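Local coordinates for protein dermonecrotic toxin (Pasteurella multocida, PDB 2EBF) that is a potent mitogen that induces bone resorption and is associated with atrophic rhinitis in pigs, its C-terminal region, the part considered here, carrying a thiol-protease-like catalytic triad, at residues Ile87-Gln92 with Leu155-Met160; Pro563-Ile568 with Asn716-Tyr721; Pro588-Ser593 with Ile698-Asp703; Ser617-Glu622 with Val680-Leu685; Lys632-Leu637 with Thr667-Lys672. All coordinates share one frame; numbering follows the deposited sequence.

Contact 1: Ile87-Gln92 with Leu155-Met160; sequences ILDERQ and LLRTAM
Asp-89 OD2 is gripped by two arginines: Arg-157 NH2 donates to it at 2.9 Å, and Arg-153, one helical turn earlier, adds a second salt bridge. The other oxygen belongs to the same fork, with Arg-157 NE reaching Asp-89 OD1 at 2.8 Å in an almost straight bond. Arg-157 thus takes the carboxylate side-on, through NE and one terminal nitrogen, each bound to its own oxygen. The fit is not flat, the planes of the two groups being 36° apart. OD1 lies in the guanidinium plane, yet NE approaches it from the syn side but out of the carboxylate plane, while NH2 meets the syn lone pair of OD2, which lies tilted from the guanidinium plane. Asp-89 is set for this by its first torsion, which holds CG opposite the backbone N (chi1 -171°). Arg-157 also has CG anti to its backbone N, which carries CG past Asp-89 OD1 at 3.6 Å, and the bend at chi3 turns the NE edge of the guanidinium to the carboxylate. Two arginines around one carboxylate probably stabilise its negative charge and restrict its rotation. Beside the bridge, the buried side chain of Gln-92 crosses Arg-157 at about a right angle and slides past Leu-156, with Met-160 at the margin. The short helical segments are 10.8 Å apart at closest approach and run at 133°, so polar side chains span much of the separation. Helix 88-108, part of the membrane localization domain, is thereby pinned to helix 151-164, whose far side rests on helices 135-143 and 171-180.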
# COMPACT_ATOMS: atom_id res chain seq x y z
N ILE A 87 8.44 17.17 -12.71
CA ILE A 87 8.29 16.25 -11.59
C ILE A 87 8.39 14.82 -12.11
O ILE A 87 7.55 14.35 -12.88
CB ILE A 87 6.97 16.49 -10.81
CG1 ILE A 87 6.88 17.94 -10.34
CG2 ILE A 87 6.88 15.58 -9.58
CD1 ILE A 87 5.49 18.35 -9.90
N LEU A 88 9.45 14.14 -11.69
CA LEU A 88 9.85 12.88 -12.30
C LEU A 88 8.81 11.77 -12.15
O LEU A 88 8.64 10.96 -13.06
CB LEU A 88 11.20 12.42 -11.73
CG LEU A 88 12.48 12.87 -12.46
CD1 LEU A 88 12.36 14.18 -13.26
CD2 LEU A 88 13.65 12.92 -11.49
N ASP A 89 8.14 11.72 -11.00
CA ASP A 89 7.07 10.74 -10.78
C ASP A 89 5.90 10.96 -11.73
O ASP A 89 5.28 10.00 -12.22
CB ASP A 89 6.59 10.76 -9.32
CG ASP A 89 5.65 9.60 -9.01
OD1 ASP A 89 6.14 8.47 -8.77
OD2 ASP A 89 4.43 9.82 -9.02
N GLU A 90 5.57 12.23 -11.97
CA GLU A 90 4.55 12.56 -12.94
C GLU A 90 5.01 12.26 -14.36
O GLU A 90 4.25 11.71 -15.17
CB GLU A 90 4.14 14.04 -12.81
CG GLU A 90 3.33 14.28 -11.55
CD GLU A 90 2.94 15.74 -11.37
OE1 GLU A 90 3.11 16.53 -12.33
OE2 GLU A 90 2.47 16.08 -10.27
N ARG A 91 6.26 12.62 -14.67
CA ARG A 91 6.88 12.31 -15.96
C ARG A 91 6.75 10.82 -16.31
O ARG A 91 6.28 10.47 -17.40
CB ARG A 91 8.35 12.73 -16.00
CG ARG A 91 8.96 12.62 -17.39
CD ARG A 91 10.45 12.92 -17.39
NE ARG A 91 10.72 14.34 -17.16
CZ ARG A 91 11.94 14.84 -17.03
NH1 ARG A 91 13.01 14.05 -17.10
NH2 ARG A 91 12.10 16.14 -16.80
N GLN A 92 7.16 9.94 -15.40
CA GLN A 92 7.07 8.50 -15.71
C GLN A 92 5.60 8.06 -15.81
O GLN A 92 5.27 7.19 -16.62
CB GLN A 92 7.90 7.61 -14.77
CG GLN A 92 7.49 7.55 -13.29
CD GLN A 92 6.67 6.32 -12.91
OE1 GLN A 92 6.64 5.91 -11.73
NE2 GLN A 92 5.97 5.74 -13.87
N LEU A 155 3.76 0.82 -9.58
CA LEU A 155 4.70 -0.29 -9.46
C LEU A 155 6.13 0.11 -9.79
O LEU A 155 7.04 -0.33 -9.10
CB LEU A 155 4.24 -1.49 -10.28
CG LEU A 155 2.96 -2.17 -9.76
CD1 LEU A 155 2.39 -3.06 -10.85
CD2 LEU A 155 3.17 -2.95 -8.44
N LEU A 156 6.33 0.92 -10.82
CA LEU A 156 7.70 1.38 -11.14
C LEU A 156 8.25 2.32 -10.06
O LEU A 156 9.42 2.26 -9.72
CB LEU A 156 7.79 2.03 -12.53
CG LEU A 156 9.19 2.48 -12.95
CD1 LEU A 156 10.14 1.27 -13.06
CD2 LEU A 156 9.11 3.16 -14.28
N ARG A 157 7.39 3.17 -9.52
CA ARG A 157 7.76 4.04 -8.42
C ARG A 157 8.24 3.23 -7.24
O ARG A 157 9.30 3.51 -6.68
CB ARG A 157 6.56 4.91 -8.01
CG ARG A 157 6.75 5.64 -6.70
CD ARG A 157 5.39 6.05 -6.13
NE ARG A 157 4.63 6.85 -7.08
CZ ARG A 157 3.30 6.90 -7.14
NH1 ARG A 157 2.56 6.17 -6.31
NH2 ARG A 157 2.71 7.66 -8.05
N THR A 158 7.47 2.20 -6.88
CA THR A 158 7.79 1.31 -5.77
C THR A 158 9.10 0.55 -6.03
O THR A 158 9.97 0.44 -5.13
CB THR A 158 6.61 0.32 -5.51
OG1 THR A 158 5.39 1.07 -5.32
CG2 THR A 158 6.86 -0.56 -4.28
N ALA A 159 9.25 0.04 -7.25
CA ALA A 159 10.44 -0.72 -7.64
C ALA A 159 11.70 0.15 -7.51
O ALA A 159 12.71 -0.30 -6.98
CB ALA A 159 10.31 -1.23 -9.06
N MET A 160 11.62 1.40 -7.97
CA MET A 160 12.78 2.29 -7.94
C MET A 160 13.14 2.65 -6.51
O MET A 160 14.32 2.68 -6.16
CB MET A 160 12.53 3.55 -8.78
CG MET A 160 12.54 3.30 -10.29
SD MET A 160 12.45 4.79 -11.30
CE MET A 160 10.87 5.47 -10.80

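Contact 2: Pro563-Ile568 with Asn716-Tyr721; sequences PPQGKI and NPFVEY
One of the two outermost strands of the antiparallel sheet in the C3 domain, 567-568, is joined here to strand 717-720. Lys-567 and Val-719 form the hydrogen-bonded antiparallel pair: Lys-567 N donates to Val-719 O at 2.9 Å, and Val-719 N returns a straighter bond to Lys-567 O at 2.7 Å (171° at the hydrogen). Ile-568 and Phe-718 follow as a non-hydrogen-bonded pair whose side chains share one face, Ile-568 CG1 touching Phe-718 CD1 at 3.7 Å. With CG opposite its backbone N (chi1 -178°), Phe-718 carries its ring back toward the incoming loop, where Pro-564 CG approaches CZ at 3.9 Å. Gly-566, at positive phi, ends this loop, and its CA meets the edge of the Tyr-721 ring. Farther out, the aliphatic part of Gln-565 lies against the carboxylate of Glu-720, with Gln-565 CG 3.1 Å from Glu-720 OE1. Glu-720 OE2 accepts from a water and pairs with Lys-724, while the Tyr-721 hydroxyl bonds to Asp-702. Strand 643-656 flanks strand 717-720 on its other edge, and helix 701-711 packs on the face carrying Pro-717 and Val-719.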
# COMPACT_ATOMS: atom_id res chain seq x y z
N PRO A 563 18.98 -3.41 -2.24
CA PRO A 563 20.45 -3.32 -2.31
C PRO A 563 21.13 -4.32 -1.37
O PRO A 563 20.48 -4.84 -0.46
CB PRO A 563 20.75 -1.88 -1.88
CG PRO A 563 19.48 -1.15 -2.00
CD PRO A 563 18.39 -2.15 -1.75
N PRO A 564 22.44 -4.56 -1.57
CA PRO A 564 23.12 -5.66 -0.87
C PRO A 564 23.45 -5.44 0.62
O PRO A 564 23.18 -6.32 1.44
CB PRO A 564 24.42 -5.81 -1.68
CG PRO A 564 24.71 -4.42 -2.15
CD PRO A 564 23.36 -3.82 -2.45
N GLN A 565 24.04 -4.31 0.99
CA GLN A 565 24.77 -4.27 2.27
C GLN A 565 24.70 -2.94 2.94
O GLN A 565 25.20 -1.94 2.42
CB GLN A 565 26.26 -4.60 2.09
CG GLN A 565 26.64 -5.56 0.96
CD GLN A 565 26.90 -6.97 1.44
OE1 GLN A 565 27.03 -7.23 2.64
NE2 GLN A 565 27.00 -7.90 0.49
N GLY A 566 24.08 -2.89 4.10
CA GLY A 566 24.07 -1.61 4.77
C GLY A 566 23.24 -0.65 3.96
O GLY A 566 22.02 -0.78 3.94
N LYS A 567 23.85 0.31 3.28
CA LYS A 567 23.04 1.45 2.86
C LYS A 567 23.59 2.35 1.76
O LYS A 567 24.72 2.81 1.83
CB LYS A 567 22.73 2.30 4.11
CG LYS A 567 21.73 3.41 3.86
CD LYS A 567 21.56 4.29 5.08
CE LYS A 567 20.57 5.42 4.80
NZ LYS A 567 19.27 4.89 4.24
N ILE A 568 22.74 2.62 0.76
CA ILE A 568 22.95 3.73 -0.17
C ILE A 568 22.52 5.00 0.54
O ILE A 568 21.35 5.14 0.91
CB ILE A 568 22.12 3.55 -1.47
CG1 ILE A 568 22.56 2.28 -2.21
CG2 ILE A 568 22.23 4.79 -2.37
CD1 ILE A 568 21.56 1.80 -3.27
N ASN A 716 26.73 9.07 -5.28
CA ASN A 716 26.03 7.83 -4.96
C ASN A 716 26.74 6.97 -3.91
O ASN A 716 26.98 5.78 -4.13
CB ASN A 716 25.72 7.04 -6.25
CG ASN A 716 24.89 7.84 -7.25
OD1 ASN A 716 24.28 8.87 -6.90
ND2 ASN A 716 24.87 7.38 -8.50
N PRO A 717 27.06 7.57 -2.74
CA PRO A 717 27.83 6.87 -1.72
C PRO A 717 27.10 5.70 -1.09
O PRO A 717 25.86 5.71 -0.99
CB PRO A 717 28.14 7.97 -0.68
CG PRO A 717 27.12 9.02 -0.91
CD PRO A 717 26.69 8.94 -2.33
N PHE A 718 27.86 4.67 -0.75
CA PHE A 718 27.35 3.44 -0.17
C PHE A 718 28.13 3.08 1.10
O PHE A 718 29.36 3.11 1.11
CB PHE A 718 27.51 2.31 -1.18
CG PHE A 718 26.98 1.01 -0.73
CD1 PHE A 718 25.60 0.80 -0.62
CD2 PHE A 718 27.85 -0.04 -0.47
CE1 PHE A 718 25.11 -0.44 -0.23
CE2 PHE A 718 27.37 -1.28 -0.08
CZ PHE A 718 26.00 -1.48 0.04
N VAL A 719 27.41 2.73 2.15
CA VAL A 719 28.02 2.41 3.45
C VAL A 719 27.81 0.94 3.79
O VAL A 719 26.71 0.39 3.61
CB VAL A 719 27.44 3.32 4.56
CG1 VAL A 719 28.00 2.97 5.96
CG2 VAL A 719 27.74 4.79 4.26
N GLU A 720 28.88 0.28 4.23
CA GLU A 720 28.75 -1.01 4.89
C GLU A 720 29.27 -0.87 6.31
O GLU A 720 30.33 -0.29 6.53
CB GLU A 720 29.52 -2.10 4.15
CG GLU A 720 28.81 -2.63 2.91
CD GLU A 720 29.57 -3.78 2.25
OE1 GLU A 720 29.32 -4.06 1.04
OE2 GLU A 720 30.41 -4.42 2.92
N TYR A 721 28.53 -1.42 7.27
CA TYR A 721 28.86 -1.27 8.69
C TYR A 721 29.87 -2.30 9.20
O TYR A 721 29.61 -3.03 10.18
CB TYR A 721 27.56 -1.24 9.51
CG TYR A 721 26.69 -0.07 9.11
CD1 TYR A 721 26.89 1.19 9.66
CD2 TYR A 721 25.68 -0.21 8.14
CE1 TYR A 721 26.10 2.29 9.28
CE2 TYR A 721 24.89 0.88 7.76
CZ TYR A 721 25.10 2.12 8.33
OH TYR A 721 24.31 3.20 7.95
O HOH W 1 29.37 -5.83 4.71

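Contact 3: Pro588-Ser593 with Ile698-Asp703; sequences PLLENS and ILPVDD
Leu-590 makes the close part of this contact, its CD2 methyl set against Ile-698 O at 3.7 Å and Pro-700 CD at 3.8 Å. The proline ring is clasped from a second direction by Ser-593, whose CB lies 3.7 Å from Pro-700 CG. Ser-593 is held there by its own hydroxyl: with chi1 at 78°, OG sits between the backbone N and the carbonyl carbon and turns back to donate to Leu-590 O at 2.7 Å. Ser-593 N bonds to that same oxygen, giving it two donors. The other flank is looser and wetter. Leu-589, on the exposed side of helix 583-591, brings CD1 to 3.9 Å from Leu-699 CD2 and crosses the side chain of Asp-703 obliquely. A water ties the backbone in as well, donating to Leu-589 O and to Asp-703 OD2, both at 2.7 Å. Helix 596-610 backs the close side through Ile-606 and Leu-602, and Phe-678 of strand 676-681 touches both Ser-593 and Pro-700. The arrangement is a helix end docked on an outermost sheet strand at the point where a proline N-cap turns that strand into helix 701-711.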
# COMPACT_ATOMS: atom_id res chain seq x y z
N PRO A 588 27.15 19.08 18.87
CA PRO A 588 25.74 18.64 18.93
C PRO A 588 25.51 17.19 18.51
O PRO A 588 24.74 16.48 19.15
CB PRO A 588 25.03 19.61 17.98
CG PRO A 588 25.86 20.84 18.05
CD PRO A 588 27.28 20.37 18.15
N LEU A 589 26.18 16.75 17.45
CA LEU A 589 26.02 15.38 16.95
C LEU A 589 26.42 14.37 18.01
O LEU A 589 25.80 13.32 18.13
CB LEU A 589 26.83 15.16 15.66
CG LEU A 589 26.65 16.18 14.53
CD1 LEU A 589 27.55 15.84 13.35
CD2 LEU A 589 25.19 16.28 14.09
N LEU A 590 27.44 14.71 18.79
CA LEU A 590 27.92 13.83 19.85
C LEU A 590 26.98 13.85 21.06
O LEU A 590 26.60 12.79 21.56
CB LEU A 590 29.35 14.19 20.26
CG LEU A 590 30.44 13.87 19.23
CD1 LEU A 590 31.75 14.51 19.65
CD2 LEU A 590 30.60 12.36 19.07
N GLU A 591 26.60 15.04 21.50
CA GLU A 591 25.75 15.17 22.68
C GLU A 591 24.32 14.70 22.45
O GLU A 591 23.65 14.26 23.39
CB GLU A 591 25.84 16.56 23.32
CG GLU A 591 25.58 17.75 22.42
CD GLU A 591 25.91 19.09 23.09
OE1 GLU A 591 25.22 20.09 22.79
OE2 GLU A 591 26.86 19.15 23.91
N ASN A 592 23.87 14.72 21.20
CA ASN A 592 22.53 14.24 20.85
C ASN A 592 22.48 12.73 20.58
O ASN A 592 21.40 12.15 20.46
CB ASN A 592 21.94 15.03 19.68
CG ASN A 592 21.74 16.51 20.02
OD1 ASN A 592 21.67 17.35 19.13
ND2 ASN A 592 21.64 16.83 21.31
N SER A 593 23.65 12.10 20.50
CA SER A 593 23.75 10.67 20.25
C SER A 593 23.41 9.84 21.48
O SER A 593 23.20 8.63 21.39
CB SER A 593 25.15 10.30 19.76
OG SER A 593 26.08 10.25 20.84
N ILE A 698 36.07 11.63 15.58
CA ILE A 698 35.16 10.78 16.35
C ILE A 698 33.73 11.28 16.21
O ILE A 698 33.40 12.40 16.64
CB ILE A 698 35.57 10.67 17.84
CG1 ILE A 698 37.00 10.13 17.95
CG2 ILE A 698 34.56 9.82 18.64
CD1 ILE A 698 37.59 10.15 19.35
N LEU A 699 32.89 10.45 15.59
CA LEU A 699 31.46 10.74 15.43
C LEU A 699 30.66 9.46 15.46
O LEU A 699 31.20 8.38 15.16
CB LEU A 699 31.18 11.46 14.10
CG LEU A 699 31.54 12.92 13.87
CD1 LEU A 699 31.52 13.22 12.36
CD2 LEU A 699 30.60 13.87 14.64
N PRO A 700 29.35 9.55 15.78
CA PRO A 700 28.54 8.36 15.57
C PRO A 700 28.64 7.94 14.11
O PRO A 700 28.72 8.81 13.23
CB PRO A 700 27.13 8.84 15.91
CG PRO A 700 27.36 10.00 16.86
CD PRO A 700 28.56 10.69 16.28
N VAL A 701 28.66 6.64 13.85
CA VAL A 701 29.04 6.13 12.52
C VAL A 701 28.26 6.78 11.35
O VAL A 701 28.84 7.11 10.33
CB VAL A 701 29.07 4.57 12.43
CG1 VAL A 701 30.26 4.00 13.22
CG2 VAL A 701 27.77 3.95 12.89
N ASP A 702 26.95 6.99 11.53
CA ASP A 702 26.14 7.63 10.47
C ASP A 702 26.57 9.06 10.17
O ASP A 702 26.56 9.49 9.01
CB ASP A 702 24.65 7.57 10.81
CG ASP A 702 24.12 6.16 10.87
OD1 ASP A 702 24.72 5.25 10.26
OD2 ASP A 702 23.08 5.97 11.53
N ASP A 703 26.90 9.80 11.22
CA ASP A 703 27.40 11.17 11.08
C ASP A 703 28.79 11.18 10.45
O ASP A 703 29.10 12.04 9.62
CB ASP A 703 27.41 11.86 12.43
CG ASP A 703 26.01 11.98 13.01
OD1 ASP A 703 25.12 12.44 12.28
OD2 ASP A 703 25.80 11.59 14.16
O HOH W 2 24.21 12.25 16.28

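Contact 4: Ser617-Glu622 with Val680-Leu685; sequences SLVCME and VDASHL
Met-621 and Leu-685 meet near their roots, CB to CB at 3.6 Å, rather than through their ends. The Met-621 chain, bent at chi2 and chi3, then leads away from the other segment. One step back, Cys-620 and Ser-683 stand alongside each other with their CB atoms 4.1 Å apart. The sulfur of Cys-620 is swung opposite its backbone N (chi1 -177°), which directs it to the disulfide with Cys-626. At the other end, Val-619 covers the backbone of Ala-682, its CG1 3.8 Å from Ala-682 O, while the Ala-682 methyl points at the opposing segment. These pairings follow from two irregular chains running nearly parallel, 14° apart. A single direct hydrogen bond joins them, from Cys-620 N to Ala-682 O at 3.0 Å. CA-H...O contacts supplement it: Val-619 CA approaches that same oxygen, and Ser-683 CA lies 3.2 Å from Cys-620 O. Toward the Leu-685 end, a water links Met-621 O to Leu-685 O with 2.7 Å bonds to both. Asp-681 shapes the second chain through an Asx turn, its OD1 accepting from Ser-683 N at 3.0 Å. Its OD2 is hydrogen-bonded to His-666 NE2 and Trp-704 NE1, and Asp-681, His-666 and Cys-626 are probably the thiol-protease-like triad, with the cysteine tied up here in the disulfide beside the bound phosphonate. The loop 617-622 leads from helix 613-617 toward helix 629-639, which touches Leu-618 and Cys-620, while strand 676-681, which lies between strands 660-673 and 697-700, leads into segment 680-685.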
# COMPACT_ATOMS: atom_id res chain seq x y z
N SER A 617 50.10 8.44 17.51
CA SER A 617 51.16 7.84 16.69
C SER A 617 50.61 7.21 15.42
O SER A 617 51.31 7.11 14.42
CB SER A 617 51.91 6.77 17.47
OG SER A 617 52.73 7.35 18.47
N LEU A 618 49.35 6.80 15.46
CA LEU A 618 48.70 6.09 14.36
C LEU A 618 48.17 7.02 13.28
O LEU A 618 47.83 6.57 12.17
CB LEU A 618 47.55 5.23 14.89
CG LEU A 618 47.96 4.06 15.79
CD1 LEU A 618 46.74 3.35 16.28
CD2 LEU A 618 48.91 3.11 15.05
N VAL A 619 48.08 8.31 13.61
CA VAL A 619 47.49 9.30 12.72
C VAL A 619 48.18 9.31 11.34
O VAL A 619 49.39 9.38 11.25
CB VAL A 619 47.52 10.70 13.36
CG1 VAL A 619 47.22 11.77 12.34
CG2 VAL A 619 46.53 10.75 14.52
N CYS A 620 47.36 9.22 10.30
CA CYS A 620 47.84 9.20 8.92
C CYS A 620 47.09 10.27 8.13
O CYS A 620 45.89 10.45 8.32
CB CYS A 620 47.59 7.82 8.33
SG CYS A 620 48.19 7.58 6.66
N MET A 621 47.78 10.99 7.25
CA MET A 621 47.09 12.02 6.46
C MET A 621 47.51 12.13 4.99
O MET A 621 47.06 13.04 4.29
CB MET A 621 47.12 13.39 7.17
CG MET A 621 48.49 13.95 7.47
SD MET A 621 48.42 14.92 9.01
CE MET A 621 49.22 13.79 10.14
N GLU A 622 48.34 11.21 4.54
CA GLU A 622 48.69 11.13 3.13
C GLU A 622 47.77 10.14 2.42
O GLU A 622 47.80 8.93 2.70
CB GLU A 622 50.15 10.75 2.92
CG GLU A 622 50.52 10.59 1.45
CD GLU A 622 51.97 10.91 1.16
OE1 GLU A 622 52.30 11.14 -0.04
OE2 GLU A 622 52.79 10.94 2.10
N VAL A 680 36.25 6.05 15.21
CA VAL A 680 37.52 6.62 15.67
C VAL A 680 38.45 6.61 14.46
O VAL A 680 39.11 5.61 14.16
CB VAL A 680 38.12 5.87 16.89
CG1 VAL A 680 39.50 6.43 17.27
CG2 VAL A 680 37.19 5.97 18.09
N ASP A 681 38.46 7.73 13.75
CA ASP A 681 39.05 7.76 12.42
C ASP A 681 40.32 8.62 12.44
O ASP A 681 40.25 9.86 12.37
CB ASP A 681 38.00 8.27 11.43
CG ASP A 681 38.53 8.43 10.02
OD1 ASP A 681 39.69 8.12 9.73
OD2 ASP A 681 37.74 8.89 9.18
N ALA A 682 41.46 7.94 12.55
CA ALA A 682 42.76 8.58 12.65
C ALA A 682 43.40 8.87 11.28
O ALA A 682 44.55 9.33 11.20
CB ALA A 682 43.70 7.72 13.50
N SER A 683 42.64 8.68 10.21
CA SER A 683 43.16 8.97 8.88
C SER A 683 42.27 9.86 8.02
O SER A 683 42.45 9.92 6.81
CB SER A 683 43.50 7.66 8.16
OG SER A 683 42.32 6.95 7.85
N HIS A 684 41.33 10.57 8.64
CA HIS A 684 40.39 11.41 7.91
C HIS A 684 41.02 12.68 7.30
O HIS A 684 40.43 13.31 6.41
CB HIS A 684 39.21 11.80 8.81
CG HIS A 684 39.46 13.01 9.65
ND1 HIS A 684 40.38 13.03 10.68
CD2 HIS A 684 38.92 14.25 9.60
CE1 HIS A 684 40.39 14.23 11.23
NE2 HIS A 684 39.51 14.99 10.60
N LEU A 685 42.20 13.06 7.77
CA LEU A 685 42.88 14.25 7.24
C LEU A 685 43.49 14.02 5.86
O LEU A 685 44.02 14.95 5.24
CB LEU A 685 43.93 14.80 8.23
CG LEU A 685 43.42 15.47 9.51
CD1 LEU A 685 44.58 16.13 10.24
CD2 LEU A 685 42.30 16.49 9.24
O HOH W 3 43.88 12.09 10.19
O HOH W 4 46.06 15.48 3.54

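Contact 5: Lys632-Leu637 with Thr667-Lys672; sequences KVAARL and TTASFK
The methyl of Ala-669 fits against one turn of helix 629-639, its CB 3.8 Å from Val-633 CG1 and equally far from Ala-634 N. Ala-634 CB completes the touch at 4.1 Å, so the methyl is met by small helix side chains and backbone together. One turn on, Leu-637 reaches down beyond the alanine. With CG opposite the carbonyl carbon (chi1 -71°), it sets CD1 over the strand backbone, 3.5 Å from Ser-670 O and 4.1 Å from Phe-671 CB. The Phe-671 ring itself leads away from the helix and meets Phe-678 with the planes about 15° apart, bordered by Leu-602 and Ile-609 of helix 596-610. Around this first shell, polar groups fix the strand. Thr-668 OG1 donates to Ala-669 O at 2.8 Å, in the carbonyl plane and on a lone pair. Ser-670 points away from the helix, and its hydroxyl is bonded to Glu-677. On the helix side, Met-615 of helix 613-617 packs on Val-633 and Leu-637. The axes of the short segments approach to 7.6 Å and run 14° from parallel, consistent with the two alanines at the interface. This is helix-on-sheet packing in the C3 domain. Helix 629-639 begins just after Cys-626, a placement reminiscent of papain-like thiol proteases, in which the catalytic cysteine lies at the start of a helix.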
# COMPACT_ATOMS: atom_id res chain seq x y z
N LYS A 632 44.84 -1.16 13.55
CA LYS A 632 45.73 -0.66 14.59
C LYS A 632 44.94 0.19 15.59
O LYS A 632 45.16 0.12 16.81
CB LYS A 632 46.87 0.15 13.98
CG LYS A 632 47.74 -0.61 12.99
CD LYS A 632 48.75 0.32 12.30
CE LYS A 632 49.43 -0.34 11.10
NZ LYS A 632 49.89 -1.74 11.36
N VAL A 633 44.01 0.99 15.08
CA VAL A 633 43.11 1.75 15.94
C VAL A 633 42.26 0.82 16.80
O VAL A 633 42.16 1.01 18.02
CB VAL A 633 42.24 2.73 15.12
CG1 VAL A 633 41.16 3.37 15.97
CG2 VAL A 633 43.14 3.79 14.49
N ALA A 634 41.65 -0.20 16.19
CA ALA A 634 40.83 -1.14 16.95
C ALA A 634 41.64 -1.84 18.06
O ALA A 634 41.14 -2.05 19.16
CB ALA A 634 40.15 -2.16 16.03
N ALA A 635 42.89 -2.17 17.76
CA ALA A 635 43.78 -2.84 18.73
C ALA A 635 44.08 -1.92 19.92
O ALA A 635 44.05 -2.36 21.08
CB ALA A 635 45.06 -3.27 18.03
N ARG A 636 44.35 -0.65 19.65
CA ARG A 636 44.59 0.31 20.73
C ARG A 636 43.33 0.56 21.56
O ARG A 636 43.39 0.59 22.79
CB ARG A 636 45.18 1.63 20.20
CG ARG A 636 45.58 2.65 21.27
CD ARG A 636 46.45 2.06 22.39
NE ARG A 636 46.62 2.99 23.51
CZ ARG A 636 46.95 2.64 24.75
NH1 ARG A 636 47.16 1.37 25.06
NH2 ARG A 636 47.06 3.57 25.68
N LEU A 637 42.18 0.70 20.91
CA LEU A 637 40.91 0.84 21.63
C LEU A 637 40.69 -0.31 22.62
O LEU A 637 40.22 -0.09 23.73
CB LEU A 637 39.73 0.94 20.67
CG LEU A 637 39.55 2.21 19.84
CD1 LEU A 637 38.40 2.03 18.85
CD2 LEU A 637 39.30 3.45 20.75
N THR A 667 37.49 3.98 5.43
CA THR A 667 37.08 3.02 6.45
C THR A 667 37.53 3.50 7.82
O THR A 667 38.46 4.31 7.93
CB THR A 667 37.64 1.59 6.10
OG1 THR A 667 36.93 0.58 6.84
CG2 THR A 667 39.15 1.50 6.37
N THR A 668 36.86 3.02 8.87
CA THR A 668 37.20 3.43 10.22
C THR A 668 36.89 2.29 11.20
O THR A 668 35.93 1.53 11.01
CB THR A 668 36.43 4.73 10.64
OG1 THR A 668 36.89 5.20 11.92
CG2 THR A 668 34.93 4.47 10.72
N ALA A 669 37.74 2.16 12.22
CA ALA A 669 37.39 1.42 13.43
C ALA A 669 36.38 2.22 14.23
O ALA A 669 36.12 3.40 13.95
CB ALA A 669 38.64 1.18 14.26
N SER A 670 35.80 1.58 15.24
CA SER A 670 34.85 2.26 16.11
C SER A 670 34.91 1.65 17.51
O SER A 670 35.47 0.55 17.70
CB SER A 670 33.43 2.14 15.55
OG SER A 670 33.02 0.79 15.49
N PHE A 671 34.38 2.37 18.49
CA PHE A 671 34.14 1.78 19.80
C PHE A 671 32.64 1.80 20.03
O PHE A 671 31.91 2.56 19.38
CB PHE A 671 34.93 2.49 20.92
CG PHE A 671 34.42 3.87 21.26
CD1 PHE A 671 33.47 4.05 22.26
CD2 PHE A 671 34.90 4.98 20.59
CE1 PHE A 671 33.00 5.31 22.57
CE2 PHE A 671 34.43 6.26 20.89
CZ PHE A 671 33.49 6.43 21.89
N LYS A 672 32.18 0.95 20.94
CA LYS A 672 30.76 0.82 21.21
C LYS A 672 30.46 1.38 22.59
O LYS A 672 31.12 1.03 23.57
CB LYS A 672 30.33 -0.65 21.09
CG LYS A 672 28.84 -0.82 20.91
CD LYS A 672 28.52 -1.99 20.01
CE LYS A 672 27.02 -2.19 19.90
NZ LYS A 672 26.71 -3.54 19.35

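Contacts 2 to 5 all belong to the C3 domain and reach one antiparallel sheet, whereas contact 1 joins helices elsewhere, its centre about 22 Å from that of contact 2 and about 43 Å from that of contact 4. Along the chain contact 1 closes first; the others are nested, contact 5 inside 4, 4 inside 3 and 3 inside 2. Strands 567-568 (contact 2) and 697-700 (contact 3) are the two outer edges of the sheet. Contacts 4 and 5, with centres about 12 Å apart, share adjacent strands 676-681 and 660-673. The helix-on-sheet contact 5 thus lies next to contact 4, which holds the probable triad aspartate and the disulfide partner of its cysteine, remote from the membrane localization region.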